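Local atomic coordinates of alginate biosynthesis protein AlgX (Pseudomonas aeruginosa, PDB entry 4KNC), a protein that takes part in the O-acetylation of the exopolysaccharide alginate and protects the polymer from degradation as it crosses the periplasm. Residues Pro19-Asp24 against Gln201-Ser206; Thr36-Ala41 against Leu46-Tyr51; Leu81-Gln86 against Ala119-Ala124; Gly187-Leu192 against Gly246-Phe251. All coordinates share one frame; numbering follows the deposited sequence.

In the fold
The four contacts sample the SGNH hydrolase-like domain of AlgX from periphery to core and form two touching pairs. Contacts 1 and 2 have centres about 11 Å apart: the N-terminal part of the modelled chain is fastened to the end of helix 194-203, with the hairpin of strands 38-40 and 46-48 beside it. Contact 3 joins strand 80-85 of the parallel sheet to helix 107-123. Contact 4, beside the probable catalytic residues, sets strand 180-191 against the loop before helix 251-259, and its Phe251 touches Val84 of contact 3. Along the chain contact 1 spans contacts 2 and 3 and interleaves with contact 4, whose strand 180-191 runs on to helix 194-203.

Contact 1 of 4, residues Pro19-Asp24 against Gln201-Ser206; sequences PAAAYD and QLCGNS
Ala21 meets both Leu202 and Cys203 through its methyl group, and it illustrates how a disulfide is backed by a small apolar patch. The chain enters at Pro19, directly after Cys18, whose sulfur is bonded covalently to SG of Cys203. Pro19 starts a short 3-10 turn, closed by a hydrogen bond of 3.0 Å from Ala22 N to Pro19 O. Within this turn Ala21 CB lies 4.1 Å from Cys203 SG and 4.5 Å from Leu202 CD1, so that a single methyl faces both a sulfur and a leucine branch. The backbones stay farther apart, with 6.9 Å between Ala21 CA and Leu202 CA. On the helix side, SG lies anti to the carbonyl carbon of its own residue (chi1 -65°), a setting that sends it across to the 3-10 turn. The carbonyl oxygen of Ala21 is hydrogen-bonded to Tyr27 OH, which ties the turn to the loop that follows, and Leu202 rests on Tyr27 as well. Two residues past the turn, Asp24 OD1 is hydrogen-bonded to ND1 of His37, just before strand 38-40. Across the contact, helix 194-203 ends at Cys203, and Gly204 follows with positive phi. The two segments themselves meet through weak apolar contacts and bury 117 Å² in all, so the fastening of this N-terminal stretch probably rests mainly on the covalent bond, a linkage well suited to the oxidising periplasm.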
loop_
_atom_site.group_PDB
_atom_site.type_symbol
_atom_site.label_atom_id
_atom_site.label_comp_id
_atom_site.label_asym_id
_atom_site.label_seq_id
_atom_site.Cartn_x
_atom_site.Cartn_y
_atom_site.Cartn_z
ATOM N N PRO A 19 11.599 21.052 25.429
ATOM C CA PRO A 19 12.961 20.726 24.976
ATOM C C PRO A 19 13.178 19.238 24.666
ATOM O O PRO A 19 13.915 18.917 23.734
ATOM C CB PRO A 19 13.828 21.115 26.178
ATOM C CG PRO A 19 13.035 22.118 26.926
ATOM C CD PRO A 19 11.602 21.772 26.719
ATOM N N ALA A 20 12.544 18.353 25.437
ATOM C CA ALA A 20 12.726 16.910 25.275
ATOM C C ALA A 20 12.331 16.459 23.879
ATOM O O ALA A 20 12.855 15.470 23.361
ATOM C CB ALA A 20 11.913 16.151 26.305
ATOM N N ALA A 21 11.409 17.201 23.273
ATOM C CA ALA A 21 10.885 16.862 21.959
ATOM C C ALA A 21 11.939 16.951 20.869
ATOM O O ALA A 21 11.746 16.404 19.775
ATOM C CB ALA A 21 9.704 17.756 21.617
ATOM N N ALA A 22 13.054 17.630 21.142
ATOM C CA ALA A 22 14.054 17.815 20.082
ATOM C C ALA A 22 15.030 16.635 19.876
ATOM O O ALA A 22 15.888 16.703 19.014
ATOM C CB ALA A 22 14.828 19.098 20.317
ATOM N N TYR A 23 14.919 15.567 20.668
ATOM C CA TYR A 23 15.930 14.500 20.627
ATOM C C TYR A 23 15.390 13.198 20.074
ATOM O O TYR A 23 14.434 12.648 20.610
ATOM C CB TYR A 23 16.534 14.266 22.021
ATOM C CG TYR A 23 16.970 15.557 22.653
ATOM C CD1 TYR A 23 17.884 16.382 22.013
ATOM C CD2 TYR A 23 16.449 15.968 23.867
ATOM C CE1 TYR A 23 18.271 17.576 22.569
ATOM C CE2 TYR A 23 16.832 17.165 24.437
ATOM C CZ TYR A 23 17.743 17.963 23.782
ATOM O OH TYR A 23 18.136 19.152 24.349
ATOM N N ASP A 24 16.016 12.707 19.005
ATOM C CA ASP A 24 15.543 11.493 18.336
ATOM C C ASP A 24 15.450 10.316 19.288
ATOM O O ASP A 24 14.548 9.492 19.170
ATOM C CB ASP A 24 16.427 11.129 17.142
ATOM C CG ASP A 24 16.242 12.068 15.973
ATOM O OD1 ASP A 24 15.300 12.882 16.008
ATOM O OD2 ASP A 24 17.029 11.990 15.010
ATOM N N GLN A 201 1.314 14.110 24.449
ATOM C CA GLN A 201 1.798 13.032 25.299
ATOM C C GLN A 201 3.200 13.329 25.840
ATOM O O GLN A 201 3.495 13.050 27.012
ATOM C CB GLN A 201 1.783 11.709 24.543
ATOM C CG GLN A 201 1.716 10.485 25.431
ATOM C CD GLN A 201 3.076 10.025 25.871
ATOM O OE1 GLN A 201 4.020 10.006 25.079
ATOM N NE2 GLN A 201 3.198 9.659 27.148
ATOM N N LEU A 202 4.043 13.916 24.992
ATOM C CA LEU A 202 5.426 14.239 25.353
ATOM C C LEU A 202 5.590 15.464 26.245
ATOM O O LEU A 202 6.476 15.504 27.089
ATOM C CB LEU A 202 6.255 14.512 24.097
ATOM C CG LEU A 202 6.655 13.361 23.179
ATOM C CD1 LEU A 202 7.491 13.892 22.028
ATOM C CD2 LEU A 202 7.429 12.338 23.946
ATOM N N CYS A 203 4.758 16.474 26.027
ATOM C CA CYS A 203 5.021 17.816 26.549
ATOM C C CYS A 203 3.838 18.391 27.307
ATOM O O CYS A 203 3.942 19.452 27.923
ATOM C CB CYS A 203 5.379 18.772 25.395
ATOM S SG CYS A 203 6.933 18.398 24.527
ATOM N N GLY A 204 2.700 17.709 27.241
ATOM C CA GLY A 204 1.491 18.223 27.863
ATOM C C GLY A 204 0.910 19.387 27.076
ATOM O O GLY A 204 0.021 20.093 27.557
ATOM N N ASN A 205 1.415 19.592 25.862
ATOM C CA ASN A 205 0.879 20.624 24.983
ATOM C C ASN A 205 -0.574 20.344 24.614
ATOM O O ASN A 205 -1.068 19.228 24.769
ATOM C CB ASN A 205 1.733 20.755 23.717
ATOM C CG ASN A 205 3.095 21.344 23.998
ATOM O OD1 ASN A 205 3.581 21.281 25.125
ATOM N ND2 ASN A 205 3.712 21.935 22.986
ATOM N N SER A 206 -1.264 21.365 24.132
ATOM C CA SER A 206 -2.640 21.199 23.698
ATOM C C SER A 206 -2.823 21.958 22.392
ATOM O O SER A 206 -2.472 23.132 22.307
ATOM C CB SER A 206 -3.596 21.733 24.764
ATOM O OG SER A 206 -4.883 21.168 24.611
#

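Contact 2 of 4, residues Thr36-Ala41 against Leu46-Tyr51; sequences THLVQA and LFRTTY
Thr36 and Thr50 meet at the open end of a beta hairpin, and Val39 and Phe47 pair in the middle of it, so the contact shows how side-chain hydroxyls can extend a short antiparallel ladder. The strand axes of 38-40 and 46-48 run at 149°. Among backbone bonds, Val39 N to Phe47 O measures 2.9 Å and Phe47 N to Val39 O 3.0 Å, the two bonds of the hydrogen-bonded pair; Leu38 with Arg48 and Gln40 with Leu46 form the non-hydrogen-bonded pairs beside it. Thr49 N continues the series to His37 O at 3.0 Å.

Hydroxyl bonds join the backbone ones at Thr49 and Thr50, past the end of strand 46-48. His37 N, which follows a cis peptide bond, donates to Thr49 OG1 at 2.9 Å, a nearly straight bond. Thr36 O is gripped twice by one residue: Thr50 N comes to a lone pair in the carbonyl plane at 3.1 Å, while Thr50 OG1 arrives tilted from that plane at 2.7 Å.

Side-chain packing completes the contact. Thr49 CG2 sits over the imidazole of His37, 3.7 Å from its centroid, a CH-pi contact; ND1 of that ring is bound by Asp24. Ala41 CB lies at the edge of the Phe47 ring, 3.6 Å from Phe47 CE1. On the Val39 and Phe47 face, Val39 CG2 touches Phe47 CB. On the opposite one, Leu38 CD2 touches Arg48 CG, and Leu46 CD2 lies against the amide of Gln40, whose OE1 is hydrogen-bonded to Tyr207 OH. Arg48 forms a salt bridge with Asp52.

One threonine oxygen replaces a backbone acceptor and a second adds a bond to Thr36 O, so the pairing runs past the strands.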
loop_
_atom_site.group_PDB
_atom_site.type_symbol
_atom_site.label_atom_id
_atom_site.label_comp_id
_atom_site.label_asym_id
_atom_site.label_seq_id
_atom_site.Cartn_x
_atom_site.Cartn_y
_atom_site.Cartn_z
ATOM N N THR A 36 9.386 10.952 14.831
ATOM C CA THR A 36 10.778 11.329 15.073
ATOM C C THR A 36 11.369 12.371 14.115
ATOM O O THR A 36 11.359 12.157 12.909
ATOM C CB THR A 36 11.657 10.069 14.969
ATOM O OG1 THR A 36 10.995 8.984 15.631
ATOM C CG2 THR A 36 13.026 10.299 15.582
ATOM N N HIS A 37 11.829 13.518 14.623
ATOM C CA HIS A 37 11.408 14.071 15.901
ATOM C C HIS A 37 10.610 15.347 15.556
ATOM O O HIS A 37 10.737 15.882 14.445
ATOM C CB HIS A 37 12.601 14.355 16.836
ATOM C CG HIS A 37 13.438 15.538 16.442
ATOM N ND1 HIS A 37 14.688 15.409 15.871
ATOM C CD2 HIS A 37 13.218 16.871 16.566
ATOM C CE1 HIS A 37 15.191 16.608 15.640
ATOM N NE2 HIS A 37 14.319 17.513 16.051
ATOM N N LEU A 38 9.782 15.827 16.483
ATOM C CA LEU A 38 8.856 16.920 16.168
ATOM C C LEU A 38 9.492 18.284 16.335
ATOM O O LEU A 38 10.203 18.515 17.302
ATOM C CB LEU A 38 7.605 16.840 17.042
ATOM C CG LEU A 38 6.739 15.596 16.853
ATOM C CD1 LEU A 38 5.798 15.464 18.045
ATOM C CD2 LEU A 38 5.946 15.672 15.529
ATOM N N VAL A 39 9.256 19.171 15.370
ATOM C CA VAL A 39 9.669 20.566 15.470
ATOM C C VAL A 39 8.467 21.487 15.253
ATOM O O VAL A 39 7.555 21.175 14.487
ATOM C CB VAL A 39 10.817 20.935 14.502
ATOM C CG1 VAL A 39 12.061 20.144 14.833
ATOM C CG2 VAL A 39 10.415 20.712 13.056
ATOM N N GLN A 40 8.482 22.611 15.960
ATOM C CA GLN A 40 7.386 23.569 15.977
ATOM C C GLN A 40 7.596 24.564 14.866
ATOM O O GLN A 40 8.580 25.300 14.862
ATOM C CB GLN A 40 7.377 24.322 17.320
ATOM C CG GLN A 40 6.303 25.394 17.451
ATOM C CD GLN A 40 4.909 24.816 17.693
ATOM O OE1 GLN A 40 4.604 24.301 18.780
ATOM N NE2 GLN A 40 4.055 24.901 16.673
ATOM N N ALA A 41 6.679 24.596 13.910
ATOM C CA ALA A 41 6.798 25.558 12.822
ATOM C C ALA A 41 5.860 26.737 13.059
ATOM O O ALA A 41 5.495 27.031 14.197
ATOM C CB ALA A 41 6.525 24.893 11.493
ATOM N N LEU A 46 3.415 21.509 13.008
ATOM C CA LEU A 46 4.519 20.684 13.468
ATOM C C LEU A 46 5.067 19.904 12.267
ATOM O O LEU A 46 4.315 19.558 11.353
ATOM C CB LEU A 46 4.053 19.692 14.544
ATOM C CG LEU A 46 3.452 20.195 15.860
ATOM C CD1 LEU A 46 3.240 19.010 16.822
ATOM C CD2 LEU A 46 4.323 21.272 16.519
ATOM N N PHE A 47 6.369 19.634 12.260
ATOM C CA PHE A 47 6.930 18.757 11.241
ATOM C C PHE A 47 7.755 17.677 11.916
ATOM O O PHE A 47 8.314 17.901 12.983
ATOM C CB PHE A 47 7.829 19.538 10.289
ATOM C CG PHE A 47 7.084 20.447 9.350
ATOM C CD1 PHE A 47 6.549 21.646 9.802
ATOM C CD2 PHE A 47 6.927 20.105 8.003
ATOM C CE1 PHE A 47 5.873 22.494 8.922
ATOM C CE2 PHE A 47 6.255 20.944 7.127
ATOM C CZ PHE A 47 5.724 22.141 7.592
ATOM N N ARG A 48 7.826 16.507 11.291
ATOM C CA ARG A 48 8.737 15.452 11.716
ATOM C C ARG A 48 10.010 15.554 10.893
ATOM O O ARG A 48 9.944 15.615 9.684
ATOM C CB ARG A 48 8.095 14.088 11.483
ATOM C CG ARG A 48 6.709 13.959 12.107
ATOM C CD ARG A 48 6.045 12.707 11.595
ATOM N NE ARG A 48 5.663 12.847 10.192
ATOM C CZ ARG A 48 5.082 11.888 9.478
ATOM N NH1 ARG A 48 4.840 10.710 10.025
ATOM N NH2 ARG A 48 4.746 12.105 8.210
ATOM N N THR A 49 11.167 15.552 11.544
ATOM C CA THR A 49 12.425 15.746 10.834
ATOM C C THR A 49 12.743 14.584 9.887
ATOM O O THR A 49 13.171 14.800 8.752
ATOM C CB THR A 49 13.584 15.918 11.829
ATOM O OG1 THR A 49 13.557 14.839 12.768
ATOM C CG2 THR A 49 13.447 17.234 12.599
ATOM N N THR A 50 12.524 13.353 10.343
ATOM C CA THR A 50 12.941 12.186 9.568
ATOM C C THR A 50 11.909 11.804 8.508
ATOM O O THR A 50 12.253 11.227 7.493
ATOM C CB THR A 50 13.236 10.954 10.455
ATOM O OG1 THR A 50 12.014 10.433 10.985
ATOM C CG2 THR A 50 14.174 11.320 11.617
ATOM N N TYR A 51 10.642 12.116 8.746
ATOM C CA TYR A 51 9.610 11.780 7.777
ATOM C C TYR A 51 9.346 12.931 6.821
ATOM O O TYR A 51 9.211 12.716 5.625
ATOM C CB TYR A 51 8.300 11.412 8.473
ATOM C CG TYR A 51 8.333 10.101 9.212
ATOM C CD1 TYR A 51 8.922 10.000 10.476
ATOM C CD2 TYR A 51 7.781 8.956 8.648
ATOM C CE1 TYR A 51 8.942 8.791 11.156
ATOM C CE2 TYR A 51 7.806 7.745 9.308
ATOM C CZ TYR A 51 8.381 7.663 10.565
ATOM O OH TYR A 51 8.391 6.450 11.222
#

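Contact 3 of 4, residues Leu81-Gln86 against Ala119-Ala124; sequences LVVVYQ and ARFRQA
Tyr85 OH accepts a hydrogen bond from Gly58 N, which holds the phenol end of the ring that faces Phe121, while the backbone oxygen of the same residue is bound by Tyr114 OH. The setting is the alpha/beta core of an SGNH hydrolase-like domain: strand 80-85 belongs to the parallel sheet, and helix 107-123 packs on it. Within residues 119-124 Phe121 makes the contact, and alternate strand residues receive it. Val83 CG1 lies over one face of the Phe121 ring, 4.2 Å from the centroid in a CH-pi contact, placed there because CG1 is anti to the backbone N (chi1 160°). Two residues along, Tyr85 meets the same ring in an edge-to-face stack, with planes at 67° and centroids 5.0 Å apart. Here Phe121 offers its edge and Tyr85 its face. Trp64, in a second edge-to-face contact, and Leu67 and Met304 also touch the phenyl group. The three residues that meet are all buried, and the interface they form is wholly apolar. In the aromatic pair Phe121 CE2 stands toward the rim of the tyrosine ring, 3.6 Å from Tyr85 CD1.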
loop_
_atom_site.group_PDB
_atom_site.type_symbol
_atom_site.label_atom_id
_atom_site.label_comp_id
_atom_site.label_asym_id
_atom_site.label_seq_id
_atom_site.Cartn_x
_atom_site.Cartn_y
_atom_site.Cartn_z
ATOM N N LEU A 81 -0.058 -0.231 -14.500
ATOM C CA LEU A 81 0.143 0.218 -13.128
ATOM C C LEU A 81 0.448 1.722 -13.030
ATOM O O LEU A 81 1.329 2.236 -13.718
ATOM C CB LEU A 81 1.254 -0.600 -12.452
ATOM C CG LEU A 81 1.523 -0.301 -10.968
ATOM C CD1 LEU A 81 0.296 -0.609 -10.129
ATOM C CD2 LEU A 81 2.718 -1.095 -10.469
ATOM N N VAL A 82 -0.300 2.414 -12.174
ATOM C CA VAL A 82 -0.030 3.805 -11.850
ATOM C C VAL A 82 0.359 3.889 -10.376
ATOM O O VAL A 82 -0.374 3.394 -9.516
ATOM C CB VAL A 82 -1.284 4.677 -12.089
ATOM C CG1 VAL A 82 -1.074 6.094 -11.566
ATOM C CG2 VAL A 82 -1.649 4.697 -13.569
ATOM N N VAL A 83 1.510 4.492 -10.072
ATOM C CA VAL A 83 1.894 4.684 -8.671
ATOM C C VAL A 83 1.730 6.147 -8.241
ATOM O O VAL A 83 2.221 7.075 -8.895
ATOM C CB VAL A 83 3.331 4.142 -8.328
ATOM C CG1 VAL A 83 3.867 4.776 -7.057
ATOM C CG2 VAL A 83 3.332 2.617 -8.170
ATOM N N VAL A 84 0.991 6.345 -7.155
ATOM C CA VAL A 84 0.871 7.653 -6.544
ATOM C C VAL A 84 1.827 7.709 -5.361
ATOM O O VAL A 84 1.568 7.125 -4.306
ATOM C CB VAL A 84 -0.560 7.925 -6.107
ATOM C CG1 VAL A 84 -0.609 9.165 -5.195
ATOM C CG2 VAL A 84 -1.452 8.113 -7.359
ATOM N N TYR A 85 2.951 8.384 -5.562
ATOM C CA TYR A 85 4.020 8.458 -4.580
ATOM C C TYR A 85 3.824 9.757 -3.813
ATOM O O TYR A 85 4.313 10.811 -4.227
ATOM C CB TYR A 85 5.357 8.478 -5.321
ATOM C CG TYR A 85 6.618 8.175 -4.516
ATOM C CD1 TYR A 85 6.716 7.036 -3.707
ATOM C CD2 TYR A 85 7.735 9.003 -4.615
ATOM C CE1 TYR A 85 7.893 6.747 -3.008
ATOM C CE2 TYR A 85 8.912 8.724 -3.920
ATOM C CZ TYR A 85 8.980 7.603 -3.119
ATOM O OH TYR A 85 10.142 7.348 -2.442
ATOM N N GLN A 86 3.072 9.687 -2.717
ATOM C CA GLN A 86 2.648 10.898 -2.006
ATOM C C GLN A 86 3.868 11.705 -1.538
ATOM O O GLN A 86 4.762 11.180 -0.885
ATOM C CB GLN A 86 1.748 10.535 -0.816
ATOM C CG GLN A 86 0.898 11.711 -0.305
ATOM C CD GLN A 86 0.213 11.407 1.034
ATOM O OE1 GLN A 86 0.727 10.631 1.847
ATOM N NE2 GLN A 86 -0.952 12.016 1.259
ATOM N N ALA A 119 11.414 9.294 -11.722
ATOM C CA ALA A 119 12.010 8.816 -12.974
ATOM C C ALA A 119 12.297 7.322 -12.910
ATOM O O ALA A 119 12.086 6.607 -13.892
ATOM C CB ALA A 119 13.277 9.582 -13.296
ATOM N N ARG A 120 12.765 6.843 -11.758
ATOM C CA ARG A 120 13.022 5.403 -11.632
ATOM C C ARG A 120 11.736 4.567 -11.691
ATOM O O ARG A 120 11.710 3.489 -12.306
ATOM C CB ARG A 120 13.842 5.097 -10.372
ATOM C CG ARG A 120 15.240 5.670 -10.451
ATOM C CD ARG A 120 16.143 5.213 -9.314
ATOM N NE ARG A 120 17.497 5.732 -9.505
ATOM C CZ ARG A 120 18.539 5.454 -8.726
ATOM N NH1 ARG A 120 18.400 4.653 -7.678
ATOM N NH2 ARG A 120 19.726 5.986 -8.995
ATOM N N PHE A 121 10.670 5.061 -11.060
ATOM C CA PHE A 121 9.362 4.442 -11.247
ATOM C C PHE A 121 9.040 4.323 -12.737
ATOM O O PHE A 121 8.648 3.245 -13.208
ATOM C CB PHE A 121 8.240 5.225 -10.536
ATOM C CG PHE A 121 8.118 4.931 -9.058
ATOM C CD1 PHE A 121 7.834 3.651 -8.611
ATOM C CD2 PHE A 121 8.269 5.945 -8.120
ATOM C CE1 PHE A 121 7.725 3.379 -7.250
ATOM C CE2 PHE A 121 8.150 5.690 -6.766
ATOM C CZ PHE A 121 7.881 4.405 -6.322
ATOM N N ARG A 122 9.198 5.420 -13.483
ATOM C CA ARG A 122 8.922 5.367 -14.937
ATOM C C ARG A 122 9.784 4.346 -15.665
ATOM O O ARG A 122 9.313 3.627 -16.554
ATOM C CB ARG A 122 9.143 6.721 -15.591
ATOM C CG ARG A 122 8.244 7.764 -15.057
ATOM C CD ARG A 122 7.640 8.599 -16.152
ATOM N NE ARG A 122 6.871 9.655 -15.514
ATOM C CZ ARG A 122 7.411 10.782 -15.077
ATOM N NH1 ARG A 122 8.708 10.994 -15.251
ATOM N NH2 ARG A 122 6.657 11.697 -14.488
ATOM N N GLN A 123 11.051 4.279 -15.273
ATOM C CA GLN A 123 11.986 3.358 -15.902
ATOM C C GLN A 123 11.568 1.913 -15.624
ATOM O O GLN A 123 11.864 1.017 -16.397
ATOM C CB GLN A 123 13.401 3.631 -15.389
ATOM C CG GLN A 123 14.487 2.934 -16.176
ATOM C CD GLN A 123 15.877 3.204 -15.622
ATOM O OE1 GLN A 123 16.035 3.735 -14.517
ATOM N NE2 GLN A 123 16.896 2.842 -16.396
ATOM N N ALA A 124 10.873 1.685 -14.512
ATOM C CA ALA A 124 10.354 0.347 -14.235
ATOM C C ALA A 124 9.070 0.016 -15.036
ATOM O O ALA A 124 8.494 -1.072 -14.886
ATOM C CB ALA A 124 10.124 0.161 -12.721
#

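Contact 4 of 4, residues Gly187-Leu192 against Gly246-Phe251; sequences GLLSKL and GPAYNF
The ring of Tyr249 has Lys191 at its edge, where CE approaches near the ring plane, and Ala248 CB over the centre of one face, 4.2 Å above the plane. The imidazole of His150, the inferred proton acceptor, is stacked with the same ring. Leu189 CD2 comes in obliquely, 4.0 Å from Tyr249 CE1. Its other branch, CD1, touches Ala248 CB at 4.1 Å, so that the leucine straddles two consecutive residues of the loop; Ala248 O lies 3.7 Å from Leu189 CD2. Leu189 CG is anti to the backbone N (chi1 171°), which carries both branches off the strand to the loop.

Such a strand-against-loop arrangement flanks the probable Ser-His-Asp triad of the SGNH hydrolase-like domain, formed by Ser243, His150 and Asp148. Strand 180-191 pairs antiparallel with strand 210-220, and residues 246-250 lead into helix 251-259. Tyr249 and Lys191 both touch His150 directly, and Leu189 and Ala248, packed against Tyr249, lie one layer behind.

The polar part of the contact is one bond. Lys191 NZ donates to Tyr249 OH at 3.1 Å, its chain running extended at first and then bending twice, at chi3 (-71°) and chi4 (-83°), to turn the ammonium group to the hydroxyl. Asp148 OD2 is a second, weak partner of Lys191 NZ, a long ion pair.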
loop_
_atom_site.group_PDB
_atom_site.type_symbol
_atom_site.label_atom_id
_atom_site.label_comp_id
_atom_site.label_asym_id
_atom_site.label_seq_id
_atom_site.Cartn_x
_atom_site.Cartn_y
_atom_site.Cartn_z
ATOM N N GLY A 187 -20.218 18.647 4.390
ATOM C CA GLY A 187 -20.046 18.811 5.821
ATOM C C GLY A 187 -18.653 19.297 6.148
ATOM O O GLY A 187 -17.899 19.680 5.254
ATOM N N LEU A 188 -18.315 19.302 7.435
ATOM C CA LEU A 188 -16.971 19.647 7.850
ATOM C C LEU A 188 -16.272 18.388 8.352
ATOM O O LEU A 188 -16.912 17.490 8.900
ATOM C CB LEU A 188 -16.995 20.726 8.937
ATOM C CG LEU A 188 -17.712 22.037 8.602
ATOM C CD1 LEU A 188 -17.832 22.896 9.860
ATOM C CD2 LEU A 188 -17.006 22.816 7.484
ATOM N N LEU A 189 -14.965 18.311 8.127
ATOM C CA LEU A 189 -14.178 17.176 8.585
ATOM C C LEU A 189 -13.331 17.629 9.767
ATOM O O LEU A 189 -12.526 18.553 9.654
ATOM C CB LEU A 189 -13.284 16.644 7.446
ATOM C CG LEU A 189 -12.233 15.576 7.792
ATOM C CD1 LEU A 189 -12.884 14.266 8.221
ATOM C CD2 LEU A 189 -11.272 15.314 6.650
ATOM N N SER A 190 -13.514 16.989 10.911
ATOM C CA SER A 190 -12.756 17.369 12.087
ATOM C C SER A 190 -11.508 16.509 12.218
ATOM O O SER A 190 -11.571 15.291 12.076
ATOM C CB SER A 190 -13.608 17.201 13.342
ATOM O OG SER A 190 -13.938 15.837 13.532
ATOM N N LYS A 191 -10.376 17.134 12.516
ATOM C CA LYS A 191 -9.182 16.350 12.812
ATOM C C LYS A 191 -8.311 16.973 13.885
ATOM O O LYS A 191 -7.882 18.120 13.773
ATOM C CB LYS A 191 -8.334 16.104 11.558
ATOM C CG LYS A 191 -7.174 15.129 11.842
ATOM C CD LYS A 191 -6.555 14.582 10.580
ATOM C CE LYS A 191 -7.484 13.612 9.881
ATOM N NZ LYS A 191 -7.396 12.262 10.471
ATOM N N LEU A 192 -8.066 16.210 14.941
ATOM C CA LEU A 192 -7.040 16.576 15.899
ATOM C C LEU A 192 -5.859 15.720 15.468
ATOM O O LEU A 192 -5.923 14.493 15.536
ATOM C CB LEU A 192 -7.477 16.238 17.335
ATOM C CG LEU A 192 -6.431 16.470 18.436
ATOM C CD1 LEU A 192 -6.009 17.931 18.460
ATOM C CD2 LEU A 192 -6.920 16.018 19.820
ATOM N N GLY A 246 -8.818 6.900 1.840
ATOM C CA GLY A 246 -10.068 6.665 2.546
ATOM C C GLY A 246 -11.138 7.696 2.222
ATOM O O GLY A 246 -10.842 8.773 1.729
ATOM N N PRO A 247 -12.396 7.360 2.513
ATOM C CA PRO A 247 -13.572 8.180 2.192
ATOM C C PRO A 247 -13.505 9.608 2.727
ATOM O O PRO A 247 -13.949 10.524 2.048
ATOM C CB PRO A 247 -14.714 7.417 2.863
ATOM C CG PRO A 247 -14.236 5.997 2.900
ATOM C CD PRO A 247 -12.764 6.088 3.157
ATOM N N ALA A 248 -12.941 9.790 3.916
ATOM C CA ALA A 248 -12.891 11.103 4.557
ATOM C C ALA A 248 -12.222 12.184 3.707
ATOM O O ALA A 248 -12.590 13.347 3.807
ATOM C CB ALA A 248 -12.193 11.008 5.915
ATOM N N TYR A 249 -11.237 11.809 2.887
ATOM C CA TYR A 249 -10.490 12.813 2.142
ATOM C C TYR A 249 -10.943 12.860 0.695
ATOM O O TYR A 249 -10.571 13.770 -0.036
ATOM C CB TYR A 249 -8.980 12.582 2.249
ATOM C CG TYR A 249 -8.572 12.241 3.655
ATOM C CD1 TYR A 249 -8.556 13.220 4.652
ATOM C CD2 TYR A 249 -8.245 10.937 4.003
ATOM C CE1 TYR A 249 -8.207 12.909 5.950
ATOM C CE2 TYR A 249 -7.890 10.614 5.306
ATOM C CZ TYR A 249 -7.871 11.600 6.272
ATOM O OH TYR A 249 -7.523 11.271 7.570
ATOM N N ASN A 250 -11.734 11.866 0.297
ATOM C CA ASN A 250 -12.367 11.836 -1.018
ATOM C C ASN A 250 -11.401 11.794 -2.227
ATOM O O ASN A 250 -11.723 12.301 -3.296
ATOM C CB ASN A 250 -13.369 12.997 -1.174
ATOM C CG ASN A 250 -14.361 12.753 -2.315
ATOM O OD1 ASN A 250 -14.944 11.680 -2.397
ATOM N ND2 ASN A 250 -14.518 13.734 -3.222
ATOM N N PHE A 251 -10.235 11.182 -2.058
ATOM C CA PHE A 251 -9.265 11.058 -3.150
ATOM C C PHE A 251 -9.870 10.314 -4.344
ATOM O O PHE A 251 -9.778 10.787 -5.483
ATOM C CB PHE A 251 -7.984 10.382 -2.654
ATOM C CG PHE A 251 -6.910 10.212 -3.713
ATOM C CD1 PHE A 251 -6.447 11.299 -4.444
ATOM C CD2 PHE A 251 -6.323 8.966 -3.929
ATOM C CE1 PHE A 251 -5.444 11.139 -5.403
ATOM C CE2 PHE A 251 -5.304 8.800 -4.875
ATOM C CZ PHE A 251 -4.874 9.894 -5.621
#